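Local structure of pyruvate kinase (Cryptosporidium parvum, 4DRS) at residues A[132-138]-A[183-189]; A[272-277]-A[295-301]; A[449-455]-A[468-474]. The protein probably catalyses the last step of glycolysis, converting phosphoenolpyruvate and ADP to pyruvate and ATP, with magnesium and potassium as cofactors. All coordinates share one frame; numbering follows the deposited sequence.

How the interactions relate
Interactions 1 and 2 lie on the same side of the chain's centre, about 26 Å apart between centres, and interaction 3 lies on the opposite side, in the C-terminal alpha/beta domain. Interaction 1 builds the small beta domain inserted between two barrel strands, where the Ile136 side chain is about 10 Å from that of the ADP-binding Arg116. Interaction 2 lies at the barrel itself, with the side chain of Glu272 about 7 Å from that of Arg74, another ADP-binding residue. Strand 201-202, which belongs to the sheet of interaction 1, touches Asp296 of interaction 2. Interaction 3, which holds a sulfate, is about 36 Å from interaction 2 and about 56 Å from interaction 1 between centres.

Interaction 1. Residues A[132-138]-A[183-189]; sequences QTLKITT and DFIVCKV
Lys135 stretches across Phe184 and sets its ammonium over the aromatic face, NZ lying 4.8 Å from the ring centroid and 15° off the normal, a cation-pi contact. The fully extended lysine chain crosses the ring slantwise, its CE 3.8 Å from CD2 of Phe184. Val186, next but one along the same strand, brings CG2 to the ring edge in plane. The other face of this antiparallel ladder is apolar. Ile136 and Ile185, a hydrogen-bonded pair, point the same way side by side, with CB of Ile136 4.0 Å from CG1 of Ile185. The CD1 tip of Ile136 then reaches SG of Cys187 at 4.0 Å. At the far end Val189 CG2 lies 3.7 Å from CG of Gln132, whose amide turns back to Lys129, and it also meets CB of Leu134.

The opposite end is closed by Asp183 O, which Thr138 grips twice from one face of the carbonyl plane. Thr138 N donates to Asp183 O at 2.9 Å. With chi1 at 59°, OG1 is folded back between the backbone N and the carbonyl carbon and comes in from above that plane.

Within the small beta domain inserted between barrel strands 105-109 and 232-235, strand 133-137 is flanked by 148-150 and strand 184-188 by 173-180, whose Leu173 and Thr175 pack on Leu134 and Cys187.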
loop_
_atom_site.group_PDB
_atom_site.type_symbol
_atom_site.label_atom_id
_atom_site.label_comp_id
_atom_site.label_asym_id
_atom_site.label_seq_id
_atom_site.Cartn_x
_atom_site.Cartn_y
_atom_site.Cartn_z
ATOM N N GLN A 132 -35.409 50.065 21.887
ATOM C CA GLN A 132 -35.398 51.350 21.187
ATOM C C GLN A 132 -35.509 51.147 19.675
ATOM O O GLN A 132 -35.086 50.113 19.147
ATOM C CB GLN A 132 -34.137 52.157 21.537
ATOM C CG GLN A 132 -32.876 51.722 20.802
ATOM C CD GLN A 132 -31.673 52.589 21.119
ATOM O OE1 GLN A 132 -31.079 52.484 22.192
ATOM N NE2 GLN A 132 -31.297 53.442 20.173
ATOM N N THR A 133 -36.087 52.128 18.989
ATOM C CA THR A 133 -36.217 52.064 17.535
ATOM C C THR A 133 -35.101 52.863 16.862
ATOM O O THR A 133 -35.081 54.097 16.920
ATOM C CB THR A 133 -37.604 52.540 17.039
ATOM O OG1 THR A 133 -37.748 53.947 17.265
ATOM C CG2 THR A 133 -38.731 51.787 17.744
ATOM N N LEU A 134 -34.169 52.145 16.239
ATOM C CA LEU A 134 -33.037 52.763 15.553
ATOM C C LEU A 134 -33.329 52.990 14.073
ATOM O O LEU A 134 -33.745 52.072 13.364
ATOM C CB LEU A 134 -31.772 51.911 15.713
ATOM C CG LEU A 134 -30.523 52.344 14.936
ATOM C CD1 LEU A 134 -29.815 53.515 15.608
ATOM C CD2 LEU A 134 -29.573 51.172 14.753
ATOM N N LYS A 135 -33.100 54.220 13.623
ATOM C CA LYS A 135 -33.250 54.590 12.220
ATOM C C LYS A 135 -31.914 54.427 11.493
ATOM O O LYS A 135 -30.851 54.648 12.080
ATOM C CB LYS A 135 -33.748 56.033 12.111
ATOM C CG LYS A 135 -34.125 56.485 10.708
ATOM C CD LYS A 135 -34.542 57.947 10.703
ATOM C CE LYS A 135 -34.805 58.446 9.292
ATOM N NZ LYS A 135 -35.209 59.879 9.282
ATOM N N ILE A 136 -31.975 54.025 10.225
ATOM C CA ILE A 136 -30.783 53.883 9.391
ATOM C C ILE A 136 -31.022 54.547 8.035
ATOM O O ILE A 136 -31.767 54.027 7.204
ATOM C CB ILE A 136 -30.375 52.398 9.201
ATOM C CG1 ILE A 136 -30.198 51.697 10.555
ATOM C CG2 ILE A 136 -29.088 52.295 8.390
ATOM C CD1 ILE A 136 -30.130 50.185 10.478
ATOM N N THR A 137 -30.396 55.704 7.827
ATOM C CA THR A 137 -30.523 56.446 6.569
ATOM C C THR A 137 -29.482 55.992 5.543
ATOM O O THR A 137 -28.455 55.418 5.911
ATOM C CB THR A 137 -30.437 57.977 6.792
ATOM O OG1 THR A 137 -30.554 58.661 5.537
ATOM C CG2 THR A 137 -29.121 58.367 7.466
ATOM N N THR A 138 -29.762 56.240 4.265
ATOM C CA THR A 138 -28.828 55.923 3.180
ATOM C C THR A 138 -28.006 57.152 2.777
ATOM O O THR A 138 -27.133 57.076 1.906
ATOM C CB THR A 138 -29.546 55.339 1.942
ATOM O OG1 THR A 138 -30.507 56.279 1.448
ATOM C CG2 THR A 138 -30.243 54.032 2.290
ATOM N N ASP A 183 -35.421 56.581 1.441
ATOM C CA ASP A 183 -33.972 56.546 1.634
ATOM C C ASP A 183 -33.554 56.164 3.061
ATOM O O ASP A 183 -32.524 56.627 3.560
ATOM C CB ASP A 183 -33.338 57.880 1.204
ATOM C CG ASP A 183 -33.957 59.091 1.900
ATOM O OD1 ASP A 183 -34.228 59.035 3.120
ATOM O OD2 ASP A 183 -34.154 60.118 1.215
ATOM N N PHE A 184 -34.353 55.314 3.706
ATOM C CA PHE A 184 -34.100 54.903 5.091
ATOM C C PHE A 184 -34.910 53.676 5.506
ATOM O O PHE A 184 -35.867 53.293 4.833
ATOM C CB PHE A 184 -34.407 56.057 6.053
ATOM C CG PHE A 184 -35.876 56.331 6.220
ATOM C CD1 PHE A 184 -36.562 57.123 5.303
ATOM C CD2 PHE A 184 -36.580 55.792 7.296
ATOM C CE1 PHE A 184 -37.918 57.376 5.456
ATOM C CE2 PHE A 184 -37.935 56.039 7.453
ATOM C CZ PHE A 184 -38.606 56.831 6.532
ATOM N N ILE A 185 -34.510 53.073 6.624
ATOM C CA ILE A 185 -35.305 52.049 7.305
ATOM C C ILE A 185 -35.311 52.316 8.807
ATOM O O ILE A 185 -34.372 52.905 9.345
ATOM C CB ILE A 185 -34.806 50.602 7.039
ATOM C CG1 ILE A 185 -33.349 50.421 7.495
ATOM C CG2 ILE A 185 -35.001 50.218 5.575
ATOM C CD1 ILE A 185 -32.899 48.978 7.568
ATOM N N VAL A 186 -36.381 51.895 9.474
ATOM C CA VAL A 186 -36.467 51.978 10.928
ATOM C C VAL A 186 -36.480 50.558 11.485
ATOM O O VAL A 186 -37.306 49.732 11.089
ATOM C CB VAL A 186 -37.718 52.761 11.398
ATOM C CG1 VAL A 186 -37.723 52.912 12.913
ATOM C CG2 VAL A 186 -37.778 54.130 10.732
ATOM N N CYS A 187 -35.548 50.282 12.391
ATOM C CA CYS A 187 -35.407 48.955 12.977
ATOM C C CYS A 187 -35.679 48.969 14.476
ATOM O O CYS A 187 -35.727 50.032 15.098
ATOM C CB CYS A 187 -34.006 48.407 12.710
ATOM S SG CYS A 187 -33.603 48.211 10.962
ATOM N N LYS A 188 -35.862 47.778 15.041
ATOM C CA LYS A 188 -36.042 47.620 16.478
ATOM C C LYS A 188 -34.853 46.854 17.047
ATOM O O LYS A 188 -34.646 45.681 16.720
ATOM C CB LYS A 188 -37.351 46.884 16.776
ATOM C CG LYS A 188 -37.756 46.887 18.244
ATOM C CD LYS A 188 -39.005 46.049 18.489
ATOM C CE LYS A 188 -38.709 44.557 18.419
ATOM N NZ LYS A 188 -39.938 43.743 18.640
ATOM N N VAL A 189 -34.073 47.536 17.887
ATOM C CA VAL A 189 -32.894 46.945 18.526
ATOM C C VAL A 189 -33.309 45.744 19.376
ATOM O O VAL A 189 -34.100 45.877 20.313
ATOM C CB VAL A 189 -32.121 47.982 19.375
ATOM C CG1 VAL A 189 -30.946 47.331 20.093
ATOM C CG2 VAL A 189 -31.631 49.128 18.501
#

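Interaction 2. Residues A[272-277]-A[295-301]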
loop_
_atom_site.group_PDB
_atom_site.type_symbol
_atom_site.label_atom_id
_atom_site.label_comp_id
_atom_site.label_asym_id
_atom_site.label_seq_id
_atom_site.Cartn_x
_atom_site.Cartn_y
_atom_site.Cartn_z
ATOM N N GLU A 272 -15.600 33.567 0.516
ATOM C CA GLU A 272 -16.067 34.227 1.733
ATOM C C GLU A 272 -17.558 34.003 1.989
ATOM O O GLU A 272 -18.117 34.560 2.934
ATOM C CB GLU A 272 -15.817 35.737 1.645
ATOM C CG GLU A 272 -14.360 36.149 1.643
ATOM C CD GLU A 272 -14.193 37.649 1.723
ATOM O OE1 GLU A 272 -14.322 38.214 2.834
ATOM O OE2 GLU A 272 -13.926 38.262 0.669
ATOM N N ASN A 273 -18.204 33.215 1.134
ATOM C CA ASN A 273 -19.624 32.913 1.301
ATOM C C ASN A 273 -20.055 31.620 0.616
ATOM O O ASN A 273 -19.255 30.983 -0.080
ATOM C CB ASN A 273 -20.506 34.100 0.862
ATOM C CG ASN A 273 -20.435 34.387 -0.629
ATOM O OD1 ASN A 273 -19.898 33.608 -1.421
ATOM N ND2 ASN A 273 -20.998 35.520 -1.021
ATOM N N LEU A 274 -21.319 31.253 0.816
ATOM C CA LEU A 274 -21.864 29.984 0.329
ATOM C C LEU A 274 -21.779 29.850 -1.192
ATOM O O LEU A 274 -21.409 28.788 -1.698
ATOM C CB LEU A 274 -23.306 29.779 0.829
ATOM C CG LEU A 274 -24.018 28.445 0.546
ATOM C CD1 LEU A 274 -23.207 27.241 1.022
ATOM C CD2 LEU A 274 -25.409 28.430 1.169
ATOM N N GLU A 275 -22.110 30.925 -1.909
ATOM C CA GLU A 275 -22.028 30.933 -3.372
ATOM C C GLU A 275 -20.640 30.537 -3.860
ATOM O O GLU A 275 -20.502 29.654 -4.713
ATOM C CB GLU A 275 -22.421 32.299 -3.944
ATOM C CG GLU A 275 -23.862 32.388 -4.427
ATOM C CD GLU A 275 -24.126 31.536 -5.661
ATOM O OE1 GLU A 275 -23.439 31.734 -6.689
ATOM O OE2 GLU A 275 -25.030 30.674 -5.609
ATOM N N GLY A 276 -19.621 31.186 -3.302
ATOM C CA GLY A 276 -18.230 30.865 -3.600
ATOM C C GLY A 276 -17.882 29.410 -3.346
ATOM O O GLY A 276 -17.163 28.800 -4.138
ATOM N N VAL A 277 -18.387 28.859 -2.242
ATOM C CA VAL A 277 -18.178 27.444 -1.914
ATOM C C VAL A 277 -18.848 26.526 -2.951
ATOM O O VAL A 277 -18.227 25.575 -3.432
ATOM C CB VAL A 277 -18.671 27.090 -0.487
ATOM C CG1 VAL A 277 -18.453 25.611 -0.192
ATOM C CG2 VAL A 277 -17.975 27.949 0.562
ATOM N N GLY A 295 -15.288 36.189 6.034
ATOM C CA GLY A 295 -16.436 36.698 5.279
ATOM C C GLY A 295 -17.789 36.486 5.938
ATOM O O GLY A 295 -17.950 36.715 7.137
ATOM N N ASP A 296 -18.756 36.037 5.141
ATOM C CA ASP A 296 -20.120 35.796 5.604
ATOM C C ASP A 296 -20.413 34.325 5.885
ATOM O O ASP A 296 -21.449 34.003 6.471
ATOM C CB ASP A 296 -21.132 36.314 4.576
ATOM C CG ASP A 296 -21.242 37.823 4.573
ATOM O OD1 ASP A 296 -20.925 38.453 5.608
ATOM O OD2 ASP A 296 -21.656 38.380 3.532
ATOM N N LEU A 297 -19.505 33.445 5.463
ATOM C CA LEU A 297 -19.700 31.993 5.536
ATOM C C LEU A 297 -20.283 31.516 6.869
ATOM O O LEU A 297 -21.218 30.708 6.887
ATOM C CB LEU A 297 -18.390 31.259 5.224
ATOM C CG LEU A 297 -18.458 29.747 4.980
ATOM C CD1 LEU A 297 -19.455 29.397 3.882
ATOM C CD2 LEU A 297 -17.076 29.198 4.655
ATOM N N GLY A 298 -19.745 32.040 7.972
ATOM C CA GLY A 298 -20.185 31.677 9.320
ATOM C C GLY A 298 -21.616 32.052 9.672
ATOM O O GLY A 298 -22.068 31.800 10.790
ATOM N N MET A 299 -22.327 32.647 8.716
ATOM C CA MET A 299 -23.709 33.078 8.913
ATOM C C MET A 299 -24.676 32.400 7.945
ATOM O O MET A 299 -25.894 32.542 8.078
ATOM C CB MET A 299 -23.813 34.590 8.737
ATOM C CG MET A 299 -23.302 35.417 9.903
ATOM S SD MET A 299 -23.121 37.155 9.446
ATOM C CE MET A 299 -24.633 37.432 8.521
ATOM N N GLU A 300 -24.132 31.674 6.971
ATOM C CA GLU A 300 -24.944 31.065 5.919
ATOM C C GLU A 300 -25.000 29.546 6.064
ATOM O O GLU A 300 -25.906 28.894 5.542
ATOM C CB GLU A 300 -24.411 31.461 4.540
ATOM C CG GLU A 300 -24.266 32.968 4.348
ATOM C CD GLU A 300 -23.711 33.343 2.987
ATOM O OE1 GLU A 300 -22.825 32.627 2.477
ATOM O OE2 GLU A 300 -24.159 34.365 2.427
ATOM N N ILE A 301 -24.021 28.997 6.776
ATOM C CA ILE A 301 -23.956 27.566 7.058
ATOM C C ILE A 301 -23.766 27.361 8.563
ATOM O O ILE A 301 -23.402 28.306 9.266
ATOM C CB ILE A 301 -22.822 26.871 6.261
ATOM C CG1 ILE A 301 -21.436 27.302 6.766
ATOM C CG2 ILE A 301 -22.967 27.149 4.770
ATOM C CD1 ILE A 301 -20.331 26.316 6.446
HETATM O O HOH W 1 -13.425 38.493 6.026
#
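Glu300 reaches across to the start of the helix at Leu274. Its CB bond already points toward segment 272-277, and the chain runs on extended (chi2 179°) to a carboxylate set against the backbone. CD of Glu300 comes to 3.9 Å from CB of Asn273. Glu300 OE1 accepts from Leu274 N at 2.6 Å in a nearly straight bond (165°), the donor lying close to the extension of the C-O bond, while CB of Asn273 and CB of Leu274 lie close to the same oxygen. Glu300 OE2 lies 4.0 Å from Asn273 CB. A negative charge here would probably be favoured by the amino end of the helix. Asn273 is the N-cap of that helix: its OD1 takes the N-H of Gly276, and its ND2 binds Gln239.

Both segments follow adjacent strands of the TIM barrel, 266-271 and 289-293, at their carboxyl ends, where the active site of this fold lies. Their backbones are pinned at Glu272 O, which accepts from Asp296 N at 2.7 Å and weakly from Leu297 N. The carboxylate of Glu272 turns to Phe237 N through OE2, and OE1 has a weak bond to a water held by Gly295 N. On the apolar side Leu297 CD1 meets CG2 of Val277 at 3.9 Å, the two side chains crossing at about a right angle, and Leu274 CD1 touches CG2 of Ile301. Met29 and Ile32 of a second subunit pack on Val277 and Ile301.

Interaction 3. Residues A[449-455]-A[468-474]; sequences TIIACTA and GVKTYVL. With SO4 (sulfate ion), chain D.
Ile451 lays its CG2 methyl over one face of the Tyr472 ring, 3.8 Å from the centroid and 20° off the normal, in a CH-pi contact displaced toward the rim. The longer branch of the isoleucine follows the ring outward, so that CD1 of Ile451 ends 3.6 Å from OH of Tyr472. That hydroxyl is bound by Glu494. Cys453 stands beside the tyrosine, its SG approaching the ring obliquely, and this tightly packed side of the sheet is covered by helix 480-493 through Leu490 and Ala491. On the opposite face of the sheet, that of Ile450, Ala452, Val469 and Thr471, small groups fit together: CB of Ala452 lies 4.0 Å from CG1 of Val469 and as far from CG2 of Thr471, while Ile450 CD1 touches Val469 CG2. Helix 436-443 packs on Ile450, Ala452 and Val469.

The two parallel strands belong to a beta-alpha-beta unit of the C-terminal alpha/beta domain, joined through helix 457-462, and six backbone hydrogen bonds knit them from Ile450 to Leu474. Strand 449-454 continues the sheet onto 427-431, whereas 469-473 is an outermost strand within the chain.

Along that outer strand the packing gives way to polar contacts with a sulfate, probably from the crystallisation liquor. Its O4 accepts from Thr471 N at 3.1 Å and from Thr471 OG1 at 3.2 Å; the threonine hydroxyl, turned back over its own main chain (chi1 58°), also pairs with Thr103 OG1. Lys470 passes the ion with an extended chain and bends only at its last torsion (73°), which brings Lys470 NZ to 2.8 Å from O1 of the sulfate. Thr103 N and Lys464 NZ bind the anion too. Farther along the strand Val473, largely exposed, brings CG1 near Thr454 O and rests on Pro457 and Ala460 of helix 457-462.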
loop_
_atom_site.group_PDB
_atom_site.type_symbol
_atom_site.label_atom_id
_atom_site.label_comp_id
_atom_site.label_asym_id
_atom_site.label_seq_id
_atom_site.Cartn_x
_atom_site.Cartn_y
_atom_site.Cartn_z
ATOM N N THR A 449 14.244 22.457 0.402
ATOM C CA THR A 449 13.918 23.830 0.042
ATOM C C THR A 449 14.108 24.015 -1.463
ATOM O O THR A 449 15.060 23.484 -2.043
ATOM C CB THR A 449 14.774 24.837 0.849
ATOM O OG1 THR A 449 14.272 24.906 2.191
ATOM C CG2 THR A 449 14.731 26.236 0.234
ATOM N N ILE A 450 13.179 24.738 -2.085
ATOM C CA ILE A 450 13.254 25.042 -3.505
ATOM C C ILE A 450 13.834 26.438 -3.698
ATOM O O ILE A 450 13.290 27.423 -3.192
ATOM C CB ILE A 450 11.869 24.981 -4.185
ATOM C CG1 ILE A 450 11.148 23.675 -3.852
ATOM C CG2 ILE A 450 12.001 25.154 -5.697
ATOM C CD1 ILE A 450 9.642 23.785 -3.945
ATOM N N ILE A 451 14.936 26.517 -4.437
ATOM C CA ILE A 451 15.553 27.799 -4.754
ATOM C C ILE A 451 15.306 28.148 -6.218
ATOM O O ILE A 451 15.786 27.455 -7.117
ATOM C CB ILE A 451 17.064 27.813 -4.414
ATOM C CG1 ILE A 451 17.255 27.619 -2.903
ATOM C CG2 ILE A 451 17.712 29.105 -4.898
ATOM C CD1 ILE A 451 18.688 27.698 -2.421
ATOM N N ALA A 452 14.541 29.214 -6.438
ATOM C CA ALA A 452 14.195 29.671 -7.779
ATOM C C ALA A 452 15.098 30.812 -8.231
ATOM O O ALA A 452 15.153 31.859 -7.579
ATOM C CB ALA A 452 12.738 30.102 -7.833
ATOM N N CYS A 453 15.791 30.601 -9.350
ATOM C CA CYS A 453 16.706 31.591 -9.911
ATOM C C CYS A 453 16.114 32.236 -11.145
ATOM O O CYS A 453 15.814 31.561 -12.132
ATOM C CB CYS A 453 18.043 30.955 -10.275
ATOM S SG CYS A 453 18.870 30.156 -8.894
ATOM N N THR A 454 15.971 33.554 -11.088
ATOM C CA THR A 454 15.352 34.308 -12.164
ATOM C C THR A 454 16.042 35.660 -12.310
ATOM O O THR A 454 16.703 36.130 -11.381
ATOM C CB THR A 454 13.829 34.481 -11.927
ATOM O OG1 THR A 454 13.240 35.174 -13.033
ATOM C CG2 THR A 454 13.544 35.255 -10.638
ATOM N N ALA A 455 15.890 36.270 -13.481
ATOM C CA ALA A 455 16.424 37.606 -13.733
ATOM C C ALA A 455 15.347 38.674 -13.562
ATOM O O ALA A 455 15.637 39.871 -13.604
ATOM C CB ALA A 455 17.034 37.681 -15.125
ATOM N N GLY A 468 7.537 26.642 0.272
ATOM C CA GLY A 468 8.904 26.146 0.207
ATOM C C GLY A 468 9.783 26.743 -0.875
ATOM O O GLY A 468 10.833 26.188 -1.191
ATOM N N VAL A 469 9.365 27.869 -1.446
ATOM C CA VAL A 469 10.137 28.507 -2.506
ATOM C C VAL A 469 10.892 29.734 -1.992
ATOM O O VAL A 469 10.298 30.698 -1.508
ATOM C CB VAL A 469 9.260 28.872 -3.730
ATOM C CG1 VAL A 469 10.103 29.496 -4.833
ATOM C CG2 VAL A 469 8.537 27.642 -4.265
ATOM N N LYS A 470 12.213 29.672 -2.085
ATOM C CA LYS A 470 13.065 30.825 -1.840
ATOM C C LYS A 470 13.594 31.264 -3.201
ATOM O O LYS A 470 13.800 30.426 -4.081
ATOM C CB LYS A 470 14.206 30.456 -0.887
ATOM C CG LYS A 470 15.187 31.589 -0.611
ATOM C CD LYS A 470 16.243 31.203 0.416
ATOM C CE LYS A 470 17.171 32.371 0.730
ATOM N NZ LYS A 470 16.543 33.442 1.560
ATOM N N THR A 471 13.806 32.564 -3.384
ATOM C CA THR A 471 14.207 33.084 -4.691
ATOM C C THR A 471 15.552 33.822 -4.693
ATOM O O THR A 471 15.863 34.576 -3.769
ATOM C CB THR A 471 13.135 34.022 -5.273
ATOM O OG1 THR A 471 12.898 35.096 -4.355
ATOM C CG2 THR A 471 11.828 33.275 -5.523
ATOM N N TYR A 472 16.345 33.587 -5.736
ATOM C CA TYR A 472 17.544 34.380 -5.997
ATOM C C TYR A 472 17.344 35.179 -7.275
ATOM O O TYR A 472 17.157 34.600 -8.348
ATOM C CB TYR A 472 18.797 33.502 -6.134
ATOM C CG TYR A 472 19.247 32.766 -4.878
ATOM C CD1 TYR A 472 20.155 31.709 -4.969
ATOM C CD2 TYR A 472 18.775 33.118 -3.608
ATOM C CE1 TYR A 472 20.582 31.028 -3.840
ATOM C CE2 TYR A 472 19.196 32.438 -2.473
ATOM C CZ TYR A 472 20.097 31.393 -2.598
ATOM O OH TYR A 472 20.526 30.708 -1.489
ATOM N N VAL A 473 17.366 36.504 -7.151
ATOM C CA VAL A 473 17.247 37.392 -8.304
ATOM C C VAL A 473 18.632 37.701 -8.869
ATOM O O VAL A 473 19.529 38.129 -8.139
ATOM C CB VAL A 473 16.518 38.709 -7.955
ATOM C CG1 VAL A 473 16.389 39.594 -9.188
ATOM C CG2 VAL A 473 15.146 38.424 -7.362
ATOM N N LEU A 474 18.795 37.482 -10.169
ATOM C CA LEU A 474 20.086 37.669 -10.822
ATOM C C LEU A 474 20.029 38.710 -11.937
ATOM O O LEU A 474 18.950 39.045 -12.436
ATOM C CB LEU A 474 20.606 36.331 -11.359
ATOM C CG LEU A 474 20.823 35.221 -10.321
ATOM C CD1 LEU A 474 21.039 33.877 -10.993
ATOM C CD2 LEU A 474 21.986 35.548 -9.392
HETATM S S SO4 D . 13.340 34.752 0.069
HETATM O O1 SO4 D . 14.803 34.876 -0.114
HETATM O O2 SO4 D . 13.036 33.600 0.948
HETATM O O3 SO4 D . 12.845 35.998 0.706
HETATM O O4 SO4 D . 12.706 34.553 -1.257
#